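Voltage-sensor containing phosphatase (Ciona intestinalis, PDB 3V0D) probably dephosphorylates phosphoinositide lipids through a PTEN-like phosphatase and C2 region, under the control of a voltage sensor in the membrane. Local coordinates at residues D26-S38 with A153-E165. The protein carries 1 engineered substitution. Residues are numbered along the deposited sequence; the frame is centred on the assembly and turned at random. Where two conformers were deposited one is given.
Sequences DLTYVTDHVIAMS and ALEYFGSRRTDFE. With PO4 (phosphate ion), chain D.
R161, in the last turn of helix 150-161, reaches across to D26 and T28, at the start of the antiparallel hairpin 27-29/34-37 of the mixed sheet, and ties the helix to that hairpin within the tensin-type phosphatase domain. Its chain leaves with CG anti to the backbone N (chi1 -174°) and then bends at chi2, which carries the guanidinium over to the sheet. NH1 and NH2 both close on a single oxygen, D26 OD1, in an end-on salt bridge: NH1, 2.8 Å from OD1, arrives nearly along the C-O axis, whereas NH2 comes from above the carboxylate plane. NH1 has a second acceptor in T28 OG1, at 2.9 Å and close to the guanidinium plane. A36 O and M37 CA lie over one guanidinium face. With G128 O accepting from NH2 and G129 O from NE, all three nitrogens of this buried group are bonded; those two glycines belong to the loop ahead of helix 131-143, where this family carries its P-loop, so R161 joins that loop to the hairpin.

Further along, the contact turns apolar. The A36 methyl meets the edge of the F157 ring, CB to CE1 at 4.0 Å, and also touches R161 CD. V30 and Y156 run past each other in opposite senses, V30 CG1 lying 3.7 Å from Y156 CE2. The phenol ends on the backbone at the hairpin's corner: Y156 OH donates to V30 O at 2.7 Å, with a C=O...donor angle of 167°.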
ATOM      1  N   ASP A  26       7.741 -13.721  16.124  1.00 23.75           N
ATOM      2  CA  ASP A  26       7.377 -12.370  15.723  1.00 23.57           C
ATOM      3  C   ASP A  26       5.878 -12.398  15.371  1.00 22.29           C
ATOM      4  O   ASP A  26       5.488 -12.732  14.251  1.00 21.64           O
ATOM      5  CB  ASP A  26       8.237 -11.937  14.528  1.00 24.61           C
ATOM      6  CG  ASP A  26       8.034 -10.479  14.126  1.00 27.67           C
ATOM      7  OD1 ASP A  26       7.125  -9.811  14.656  1.00 31.69           O
ATOM      8  OD2 ASP A  26       8.852  -9.984  13.307  1.00 32.36           O
ATOM      9  N   LEU A  27       5.041 -12.077  16.348  1.00 21.84           N
ATOM     10  CA  LEU A  27       3.607 -12.301  16.269  1.00 21.22           C
ATOM     11  C   LEU A  27       2.989 -11.409  17.325  1.00 20.23           C
ATOM     12  O   LEU A  27       3.472 -11.361  18.466  1.00 22.86           O
ATOM     13  CB  LEU A  27       3.328 -13.786  16.534  1.00 22.54           C
ATOM     14  CG  LEU A  27       1.879 -14.285  16.481  1.00 22.68           C
ATOM     15  CD1 LEU A  27       1.840 -15.761  16.117  1.00 23.59           C
ATOM     16  CD2 LEU A  27       1.116 -14.033  17.815  1.00 23.18           C
ATOM     17  N   THR A  28       1.926 -10.709  16.935  1.00 18.93           N
ATOM     18  CA  THR A  28       1.282  -9.730  17.790  1.00 19.01           C
ATOM     19  C   THR A  28      -0.218  -9.956  17.778  1.00 17.86           C
ATOM     20  O   THR A  28      -0.823 -10.000  16.695  1.00 18.31           O
ATOM     21  CB  THR A  28       1.550  -8.296  17.262  1.00 19.56           C
ATOM     22  OG1 THR A  28       2.964  -8.062  17.154  1.00 22.13           O
ATOM     23  CG2 THR A  28       0.874  -7.224  18.128  1.00 22.61           C
ATOM     24  N   TYR A  29      -0.843 -10.038  18.953  1.00 18.20           N
ATOM     25  CA  TYR A  29      -2.295  -9.945  19.058  1.00 17.63           C
ATOM     26  C   TYR A  29      -2.690  -8.479  18.982  1.00 17.83           C
ATOM     27  O   TYR A  29      -2.593  -7.735  19.954  1.00 19.69           O
ATOM     28  CB  TYR A  29      -2.815 -10.581  20.349  1.00 18.83           C
ATOM     29  CG  TYR A  29      -2.858 -12.079  20.301  1.00 18.92           C
ATOM     30  CD1 TYR A  29      -1.736 -12.845  20.615  1.00 21.02           C
ATOM     31  CD2 TYR A  29      -4.016 -12.736  19.909  1.00 19.07           C
ATOM     32  CE1 TYR A  29      -1.779 -14.228  20.576  1.00 21.61           C
ATOM     33  CE2 TYR A  29      -4.084 -14.129  19.866  1.00 19.81           C
ATOM     34  CZ  TYR A  29      -2.952 -14.873  20.198  1.00 20.22           C
ATOM     35  OH  TYR A  29      -2.980 -16.246  20.166  1.00 22.63           O
ATOM     36  N   VAL A  30      -3.055  -8.033  17.789  1.00 17.34           N
ATOM     37  CA  VAL A  30      -3.553  -6.671  17.604  1.00 17.89           C
ATOM     38  C   VAL A  30      -4.842  -6.472  18.409  1.00 17.81           C
ATOM     39  O   VAL A  30      -5.000  -5.451  19.075  1.00 19.05           O
ATOM     40  CB  VAL A  30      -3.722  -6.355  16.105  1.00 17.87           C
ATOM     41  CG1 VAL A  30      -4.356  -4.971  15.912  1.00 19.38           C
ATOM     42  CG2 VAL A  30      -2.352  -6.440  15.386  1.00 20.07           C
ATOM     43  N   THR A  31      -5.711  -7.484  18.342  1.00 17.88           N
ATOM     44  CA  THR A  31      -6.812  -7.676  19.287  1.00 18.71           C
ATOM     45  C   THR A  31      -6.747  -9.134  19.730  1.00 18.95           C
ATOM     46  O   THR A  31      -5.888  -9.883  19.266  1.00 19.31           O
ATOM     47  CB  THR A  31      -8.178  -7.406  18.678  1.00 18.43           C
ATOM     48  OG1 THR A  31      -8.506  -8.480  17.799  1.00 19.07           O
ATOM     49  CG2 THR A  31      -8.239  -6.061  17.928  1.00 19.11           C
ATOM     50  N   ASP A  32      -7.652  -9.565  20.608  1.00 19.52           N
ATOM     51  CA  ASP A  32      -7.684 -10.988  20.980  1.00 20.06           C
ATOM     52  C   ASP A  32      -7.923 -11.913  19.800  1.00 19.17           C
ATOM     53  O   ASP A  32      -7.595 -13.089  19.902  1.00 20.38           O
ATOM     54  CB  ASP A  32      -8.804 -11.320  21.987  1.00 22.54           C
ATOM     55  CG  ASP A  32      -8.671 -10.639  23.319  1.00 25.51           C
ATOM     56  OD1 ASP A  32      -9.666 -10.723  24.070  1.00 30.85           O
ATOM     57  OD2 ASP A  32      -7.616 -10.059  23.634  1.00 28.52           O
ATOM     58  N   HIS A  33      -8.547 -11.410  18.719  1.00 17.96           N
ATOM     59  CA  HIS A  33      -8.909 -12.290  17.594  1.00 17.55           C
ATOM     60  C   HIS A  33      -8.280 -11.900  16.275  1.00 16.91           C
ATOM     61  O   HIS A  33      -8.595 -12.512  15.270  1.00 17.32           O
ATOM     62  CB  HIS A  33     -10.436 -12.421  17.454  1.00 18.74           C
ATOM     63  CG  HIS A  33     -11.088 -12.946  18.694  1.00 20.42           C
ATOM     64  ND1 HIS A  33     -11.731 -12.132  19.595  1.00 23.12           N
ATOM     65  CD2 HIS A  33     -11.175 -14.203  19.195  1.00 22.92           C
ATOM     66  CE1 HIS A  33     -12.191 -12.862  20.594  1.00 23.31           C
ATOM     67  NE2 HIS A  33     -11.864 -14.119  20.380  1.00 24.68           N
ATOM     68  N   VAL A  34      -7.384 -10.907  16.293  1.00 16.83           N
ATOM     69  CA  VAL A  34      -6.721 -10.421  15.084  1.00 15.93           C
ATOM     70  C   VAL A  34      -5.234 -10.360  15.352  1.00 16.07           C
ATOM     71  O   VAL A  34      -4.784  -9.579  16.195  1.00 17.06           O
ATOM     72  CB  VAL A  34      -7.271  -9.026  14.665  1.00 16.19           C
ATOM     73  CG1 VAL A  34      -6.542  -8.517  13.439  1.00 16.81           C
ATOM     74  CG2 VAL A  34      -8.767  -9.059  14.441  1.00 17.07           C
ATOM     75  N   ILE A  35      -4.488 -11.203  14.626  1.00 15.91           N
ATOM     76  CA  ILE A  35      -3.062 -11.346  14.781  1.00 16.11           C
ATOM     77  C   ILE A  35      -2.354 -10.745  13.569  1.00 15.57           C
ATOM     78  O   ILE A  35      -2.820 -10.916  12.436  1.00 15.85           O
ATOM     79  CB  ILE A  35      -2.708 -12.829  14.973  1.00 17.12           C
ATOM     80  CG1 ILE A  35      -3.220 -13.323  16.338  1.00 18.65           C
ATOM     81  CG2 ILE A  35      -1.210 -13.092  14.810  1.00 18.49           C
ATOM     82  CD1 ILE A  35      -3.442 -14.828  16.374  1.00 21.52           C
ATOM     83  N   ALA A  36      -1.235 -10.048  13.821  1.00 16.07           N
ATOM     84  CA  ALA A  36      -0.317  -9.612  12.780  1.00 16.19           C
ATOM     85  C   ALA A  36       1.007 -10.316  13.018  1.00 16.33           C
ATOM     86  O   ALA A  36       1.479 -10.386  14.153  1.00 18.01           O
ATOM     87  CB  ALA A  36      -0.130  -8.119  12.843  1.00 16.90           C
ATOM     88  N   MET A  37       1.643 -10.830  11.964  1.00 15.71           N
ATOM     89  CA  MET A  37       2.900 -11.567  12.145  1.00 16.46           C
ATOM     90  C   MET A  37       3.752 -11.464  10.885  1.00 15.64           C
ATOM     91  O   MET A  37       3.285 -11.007   9.829  1.00 15.65           O
ATOM     92  CB  MET A  37       2.616 -13.024  12.546  1.00 16.60           C
ATOM     93  CG  MET A  37       1.903 -13.793  11.448  1.00 16.56           C
ATOM     94  SD  MET A  37       1.424 -15.431  12.043  1.00 16.97           S
ATOM     95  CE  MET A  37       0.765 -16.130  10.517  1.00 17.89           C
ATOM     96  N   SER A  38       5.004 -11.893  11.003  1.00 16.90           N
ATOM     97  CA  SER A  38       5.918 -11.938   9.868  1.00 17.16           C
ATOM     98  C   SER A  38       5.764 -13.251   9.087  1.00 16.50           C
ATOM     99  O   SER A  38       4.905 -14.092   9.406  1.00 17.37           O
ATOM    100  CB  SER A  38       7.351 -11.716  10.350  1.00 18.61           C
ATOM    101  OG  SER A  38       7.673 -12.655  11.330  1.00 20.90           O
ATOM    102  N   ALA A 153      -7.741   3.697  12.999  1.00 16.38           N
ATOM    103  CA  ALA A 153      -7.437   2.285  12.833  1.00 16.18           C
ATOM    104  C   ALA A 153      -5.949   2.090  12.538  1.00 15.94           C
ATOM    105  O   ALA A 153      -5.294   1.212  13.129  1.00 16.80           O
ATOM    106  CB  ALA A 153      -8.276   1.692  11.729  1.00 16.82           C
ATOM    107  N   LEU A 154      -5.394   2.933  11.653  1.00 16.21           N
ATOM    108  CA  LEU A 154      -3.972   2.872  11.296  1.00 16.99           C
ATOM    109  C   LEU A 154      -3.104   3.144  12.509  1.00 17.27           C
ATOM    110  O   LEU A 154      -2.122   2.453  12.736  1.00 17.40           O
ATOM    111  CB  LEU A 154      -3.672   3.905  10.205  1.00 17.59           C
ATOM    112  CG  LEU A 154      -4.152   3.476   8.824  1.00 18.23           C
ATOM    113  CD1 LEU A 154      -4.305   4.680   7.914  1.00 20.28           C
ATOM    114  CD2 LEU A 154      -3.156   2.478   8.232  1.00 20.28           C
ATOM    115  N   GLU A 155      -3.441   4.165  13.290  1.00 17.24           N
ATOM    116  CA  GLU A 155      -2.648   4.489  14.459  1.00 17.99           C
ATOM    117  C   GLU A 155      -2.734   3.382  15.483  1.00 17.61           C
ATOM    118  O   GLU A 155      -1.738   3.095  16.138  1.00 18.64           O
ATOM    119  CB  GLU A 155      -3.097   5.812  15.046  1.00 19.13           C
ATOM    120  CG  GLU A 155      -2.642   6.967  14.200  1.00 22.18           C
ATOM    121  CD  GLU A 155      -2.756   8.313  14.843  1.00 27.45           C
ATOM    122  OE1 GLU A 155      -2.437   9.292  14.143  1.00 31.89           O
ATOM    123  OE2 GLU A 155      -3.142   8.411  16.019  1.00 29.17           O
ATOM    124  N   TYR A 156      -3.885   2.733  15.622  1.00 17.19           N
ATOM    125  CA  TYR A 156      -4.009   1.609  16.543  1.00 16.90           C
ATOM    126  C   TYR A 156      -3.106   0.452  16.097  1.00 17.25           C
ATOM    127  O   TYR A 156      -2.345  -0.121  16.901  1.00 17.48           O
ATOM    128  CB  TYR A 156      -5.465   1.165  16.689  1.00 17.28           C
ATOM    129  CG  TYR A 156      -5.590  -0.004  17.616  1.00 16.64           C
ATOM    130  CD1 TYR A 156      -5.502   0.181  19.001  1.00 16.88           C
ATOM    131  CD2 TYR A 156      -5.821  -1.291  17.142  1.00 17.34           C
ATOM    132  CE1 TYR A 156      -5.591  -0.886  19.877  1.00 17.76           C
ATOM    133  CE2 TYR A 156      -5.928  -2.363  18.014  1.00 17.32           C
ATOM    134  CZ  TYR A 156      -5.800  -2.162  19.373  1.00 17.26           C
ATOM    135  OH  TYR A 156      -5.906  -3.213  20.258  1.00 18.34           O
ATOM    136  N   PHE A 157      -3.162   0.104  14.813  1.00 17.05           N
ATOM    137  CA  PHE A 157      -2.263  -0.928  14.306  1.00 17.56           C
ATOM    138  C   PHE A 157      -0.814  -0.553  14.596  1.00 17.67           C
ATOM    139  O   PHE A 157      -0.037  -1.376  15.090  1.00 18.33           O
ATOM    140  CB  PHE A 157      -2.462  -1.124  12.786  1.00 17.68           C
ATOM    141  CG  PHE A 157      -1.453  -2.062  12.210  1.00 17.30           C
ATOM    142  CD1 PHE A 157      -1.573  -3.443  12.374  1.00 17.19           C
ATOM    143  CD2 PHE A 157      -0.335  -1.571  11.538  1.00 18.06           C
ATOM    144  CE1 PHE A 157      -0.596  -4.310  11.871  1.00 18.19           C
ATOM    145  CE2 PHE A 157       0.645  -2.445  11.030  1.00 18.64           C
ATOM    146  CZ  PHE A 157       0.505  -3.809  11.202  1.00 19.01           C
ATOM    147  N   GLY A 158      -0.465   0.694  14.289  1.00 18.32           N
ATOM    148  CA  GLY A 158       0.908   1.133  14.529  1.00 20.37           C
ATOM    149  C   GLY A 158       1.281   1.030  16.008  1.00 20.16           C
ATOM    150  O   GLY A 158       2.377   0.588  16.323  1.00 21.93           O
ATOM    151  N   SER A 159       0.362   1.391  16.903  1.00 21.29           N
ATOM    152  CA  SER A 159       0.622   1.347  18.340  1.00 22.36           C
ATOM    153  C   SER A 159       0.831  -0.064  18.848  1.00 21.89           C
ATOM    154  O   SER A 159       1.523  -0.278  19.842  1.00 24.13           O
ATOM    155  CB  SER A 159      -0.512   2.023  19.124  1.00 23.02           C
ATOM    156  OG  SER A 159      -1.674   1.216  19.289  1.00 24.54           O
ATOM    157  N   ARG A 160       0.207  -1.037  18.183  1.00 21.01           N
ATOM    158  CA  ARG A 160       0.307  -2.439  18.629  1.00 21.07           C
ATOM    159  C   ARG A 160       1.474  -3.179  17.999  1.00 20.90           C
ATOM    160  O   ARG A 160       2.033  -4.067  18.626  1.00 21.51           O
ATOM    161  CB  ARG A 160      -1.018  -3.180  18.416  0.53 21.53           C
ATOM    162  CG  ARG A 160      -2.161  -2.608  19.246  0.53 23.15           C
ATOM    163  CD  ARG A 160      -1.625  -2.018  20.546  0.53 24.86           C
ATOM    164  NE  ARG A 160      -2.626  -1.953  21.589  0.53 25.91           N
ATOM    165  CZ  ARG A 160      -3.051  -0.839  22.167  0.53 24.19           C
ATOM    166  NH1 ARG A 160      -2.575   0.358  21.806  0.53 21.19           N
ATOM    167  NH2 ARG A 160      -3.951  -0.946  23.134  0.53 24.82           N
ATOM    168  N   ARG A 161       1.814  -2.839  16.756  1.00 21.98           N
ATOM    169  CA  ARG A 161       2.748  -3.612  15.954  1.00 22.87           C
ATOM    170  C   ARG A 161       4.123  -2.962  15.797  1.00 25.01           C
ATOM    171  O   ARG A 161       5.077  -3.638  15.411  1.00 27.46           O
ATOM    172  CB  ARG A 161       2.090  -3.919  14.586  1.00 22.79           C
ATOM    173  CG  ARG A 161       2.866  -4.827  13.668  1.00 22.90           C
ATOM    174  CD  ARG A 161       2.950  -6.262  14.216  1.00 21.10           C
ATOM    175  NE  ARG A 161       3.720  -7.060  13.274  1.00 20.02           N
ATOM    176  CZ  ARG A 161       4.532  -8.059  13.596  1.00 18.77           C
ATOM    177  NH1 ARG A 161       4.595  -8.520  14.843  1.00 20.53           N
ATOM    178  NH2 ARG A 161       5.237  -8.642  12.641  1.00 20.66           N
ATOM    179  N   THR A 162       4.240  -1.675  16.117  0.73 24.92           N
ATOM    180  CA  THR A 162       5.496  -0.936  15.903  0.73 26.29           C
ATOM    181  C   THR A 162       5.818  -0.065  17.109  0.73 27.16           C
ATOM    182  O   THR A 162       5.081  -0.062  18.096  0.73 27.23           O
ATOM    183  CB  THR A 162       5.447  -0.030  14.632  0.73 26.23           C
ATOM    184  OG1 THR A 162       4.715   1.172  14.915  0.73 26.56           O
ATOM    185  CG2 THR A 162       4.826  -0.771  13.441  0.73 26.67           C
ATOM    186  N   ASP A 163       6.913   0.687  17.025  0.73 28.70           N
ATOM    187  CA  ASP A 163       7.272   1.614  18.101  0.73 29.66           C
ATOM    188  C   ASP A 163       6.420   2.880  18.143  0.73 29.50           C
ATOM    189  O   ASP A 163       6.562   3.681  19.068  0.73 29.99           O
ATOM    190  CB  ASP A 163       8.764   1.962  18.056  0.73 30.94           C
ATOM    191  CG  ASP A 163       9.647   0.832  18.568  0.73 33.76           C
ATOM    192  OD1 ASP A 163      10.883   0.923  18.398  0.73 37.37           O
ATOM    193  OD2 ASP A 163       9.118  -0.148  19.139  0.73 37.22           O
ATOM    194  N   PHE A 164       5.531   3.054  17.161  0.73 28.73           N
ATOM    195  CA  PHE A 164       4.624   4.201  17.141  0.73 27.58           C
ATOM    196  C   PHE A 164       3.785   4.298  18.410  0.73 27.59           C
ATOM    197  O   PHE A 164       3.285   3.292  18.919  0.73 27.67           O
ATOM    198  CB  PHE A 164       3.689   4.142  15.923  0.73 27.01           C
ATOM    199  CG  PHE A 164       2.617   5.209  15.928  0.73 26.04           C
ATOM    200  CD1 PHE A 164       2.910   6.511  15.509  0.73 25.60           C
ATOM    201  CD2 PHE A 164       1.324   4.926  16.374  0.73 26.28           C
ATOM    202  CE1 PHE A 164       1.939   7.522  15.525  0.73 23.51           C
ATOM    203  CE2 PHE A 164       0.350   5.917  16.401  0.73 25.17           C
ATOM    204  CZ  PHE A 164       0.655   7.227  15.975  0.73 24.22           C
ATOM    205  N   GLU A 165       3.612   5.525  18.894  0.73 27.85           N
ATOM    206  CA  GLU A 165       2.745   5.803  20.039  0.73 28.70           C
ATOM    207  C   GLU A 165       1.714   6.849  19.647  0.73 28.29           C
ATOM    208  O   GLU A 165       2.049   7.807  18.955  0.73 27.81           O
ATOM    209  CB  GLU A 165       3.564   6.340  21.214  0.73 29.75           C
ATOM    210  CG  GLU A 165       4.095   5.286  22.147  0.73 33.12           C
ATOM    211  CD  GLU A 165       3.012   4.728  23.057  0.73 37.37           C
ATOM    212  OE1 GLU A 165       2.513   3.619  22.759  0.73 38.37           O
ATOM    213  OE2 GLU A 165       2.657   5.403  24.059  0.73 39.22           O
TER
HETATM  214  P   PO4 D   3     -13.726  -9.248  19.725  0.85 22.01           P
HETATM  215  O1  PO4 D   3     -14.596  -9.787  18.615  0.85 28.19           O
HETATM  216  O2  PO4 D   3     -14.108 -10.026  20.971  0.85 28.46           O
HETATM  217  O3  PO4 D   3     -12.290  -9.535  19.337  0.85 24.70           O
HETATM  218  O4  PO4 D   3     -13.971  -7.786  19.907  0.85 25.27           O